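Local coordinates for protein kinase, putative (Bodo saltans, PDB 6TLY) that is an unconventional kinetochore protein of kinetoplastids, probably also a serine/threonine kinase, whose zinc-binding central domain probably directs it to centromeres, at residues M48-E52 with K53-D57. Sequence-based numbering, arbitrary orientation.
Sequences MYRCE and KCDYD. With ZN (zinc ion), chain B; SO4 (sulfate ion), chain F.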
# COMPACT_ATOMS: atom_id res chain seq x y z
N MET A 48 -10.64 -1.09 -2.81
CA MET A 48 -9.24 -0.99 -2.45
C MET A 48 -8.69 -2.16 -1.65
O MET A 48 -9.46 -2.92 -1.05
CB MET A 48 -9.03 0.31 -1.66
CG MET A 48 -9.78 0.31 -0.34
SD MET A 48 -9.33 1.64 0.80
CE MET A 48 -7.60 1.31 1.02
N TYR A 49 -7.38 -2.29 -1.70
CA TYR A 49 -6.63 -3.23 -0.85
C TYR A 49 -5.66 -2.40 -0.02
O TYR A 49 -5.11 -1.46 -0.52
CB TYR A 49 -5.92 -4.25 -1.73
CG TYR A 49 -6.82 -5.25 -2.42
CD1 TYR A 49 -7.46 -4.96 -3.60
CD2 TYR A 49 -7.00 -6.51 -1.88
CE1 TYR A 49 -8.26 -5.88 -4.25
CE2 TYR A 49 -7.80 -7.45 -2.51
CZ TYR A 49 -8.43 -7.14 -3.70
OH TYR A 49 -9.22 -8.06 -4.29
N ARG A 50 -5.46 -2.78 1.23
CA ARG A 50 -4.54 -2.00 2.08
C ARG A 50 -3.65 -2.90 2.95
O ARG A 50 -4.10 -3.93 3.40
CB ARG A 50 -5.32 -1.02 2.96
CG ARG A 50 -4.48 -0.15 3.88
CD ARG A 50 -5.20 0.85 4.76
NE ARG A 50 -4.41 1.45 5.79
CZ ARG A 50 -3.49 2.37 5.59
NH1 ARG A 50 -3.23 2.80 4.38
NH2 ARG A 50 -2.83 2.85 6.61
N CYS A 51 -2.41 -2.48 3.09
CA CYS A 51 -1.54 -3.03 4.14
C CYS A 51 -1.37 -1.94 5.21
O CYS A 51 -0.73 -0.95 4.94
CB CYS A 51 -0.18 -3.45 3.64
SG CYS A 51 0.77 -4.03 5.06
N GLU A 52 -1.97 -2.17 6.37
CA GLU A 52 -2.01 -1.19 7.44
C GLU A 52 -0.63 -0.92 8.00
O GLU A 52 -0.25 0.23 8.20
CB GLU A 52 -2.96 -1.64 8.56
CG GLU A 52 -3.17 -0.57 9.64
CD GLU A 52 -3.73 0.75 9.14
OE1 GLU A 52 -4.80 0.74 8.50
OE2 GLU A 52 -3.10 1.81 9.40
N LYS A 53 0.17 -1.98 8.17
CA LYS A 53 1.51 -1.82 8.73
C LYS A 53 2.47 -1.09 7.78
O LYS A 53 3.42 -0.48 8.25
CB LYS A 53 2.07 -3.16 9.21
CG LYS A 53 2.41 -4.14 8.11
CD LYS A 53 1.98 -5.57 8.46
CE LYS A 53 2.79 -6.18 9.57
NZ LYS A 53 2.55 -7.66 9.67
N CYS A 54 2.21 -1.11 6.47
CA CYS A 54 3.05 -0.39 5.51
C CYS A 54 2.45 0.95 5.06
O CYS A 54 3.13 1.67 4.33
CB CYS A 54 3.34 -1.26 4.29
SG CYS A 54 4.44 -2.67 4.61
N ASP A 55 1.16 1.23 5.38
CA ASP A 55 0.40 2.42 4.89
C ASP A 55 0.45 2.38 3.35
O ASP A 55 0.92 3.33 2.71
CB ASP A 55 0.96 3.75 5.42
CG ASP A 55 0.14 4.94 4.96
OD1 ASP A 55 -1.09 4.80 4.82
OD2 ASP A 55 0.73 6.01 4.71
N TYR A 56 0.08 1.24 2.80
CA TYR A 56 0.12 0.98 1.35
C TYR A 56 -1.31 0.73 0.87
O TYR A 56 -1.92 -0.19 1.33
CB TYR A 56 0.99 -0.24 1.07
CG TYR A 56 1.24 -0.54 -0.37
CD1 TYR A 56 1.96 0.32 -1.17
CD2 TYR A 56 0.79 -1.71 -0.94
CE1 TYR A 56 2.24 0.03 -2.49
CE2 TYR A 56 1.06 -2.01 -2.26
CZ TYR A 56 1.77 -1.14 -3.05
OH TYR A 56 2.04 -1.46 -4.33
N ASP A 57 -1.78 1.60 -0.01
CA ASP A 57 -3.13 1.59 -0.56
C ASP A 57 -3.11 1.39 -2.05
O ASP A 57 -2.45 2.15 -2.74
CB ASP A 57 -3.78 2.96 -0.34
CG ASP A 57 -4.01 3.26 1.11
OD1 ASP A 57 -4.43 2.36 1.84
OD2 ASP A 57 -3.72 4.42 1.52
ZN ZN B . 2.96 -4.45 4.19
S SO4 F . 6.23 -9.18 9.51
O1 SO4 F . 6.44 -9.80 10.82
O2 SO4 F . 5.13 -9.87 8.82
O3 SO4 F . 7.43 -9.30 8.68
O4 SO4 F . 5.89 -7.77 9.69
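Arg50 carries CG anti to its own N (chi1 -180°) and runs extended to NE, which lays its guanidinium beside Asp57 and across Asp55. Asp57 has CG anti to its carbonyl carbon (chi1 -66°), which sets OD1 alongside the Arg50 chain. Arg50 NH1 donates to Asp57 OD1 at 2.8 Å, on the syn side but tilted out of the carboxylate plane. Arg50 NH1 also reaches Asp55 OD1 at 3.0 Å, using the anti lone pair. NH2 also donates to Asp55 OD1, so one oxygen takes two bonds. On its side edge the guanidinium grips Glu52: Arg50 NE meets Glu52 OE1 at 2.8 Å and Arg50 NH2 meets Glu52 OE2 at 3.0 Å. Both oxygens are met from above the carboxylate plane. Replacing Arg50 with alanine is likely to leave three neighbouring acids without their shared cation and free their carboxylates to turn.

The backbone is an antiparallel hairpin. Cys51 N donates to Tyr56 O at 2.9 Å, and Tyr56 N returns to Cys51 O at 3.2 Å. Asp55 and Tyr56 both face Cys51, forming a G1 beta bulge. Cys51 SG, at the end of its strand, and Cys54 SG, in the turn, each bind zinc at 2.4 Å; Cys11 and His15 complete the site. The CxxC pair is consistent with a zinc knuckle. The chemistry implies a hairpin with metal on the face of Cys51 and charge on that of Arg50 and Asp57, where one arginine probably offsets much of the acidic repulsion.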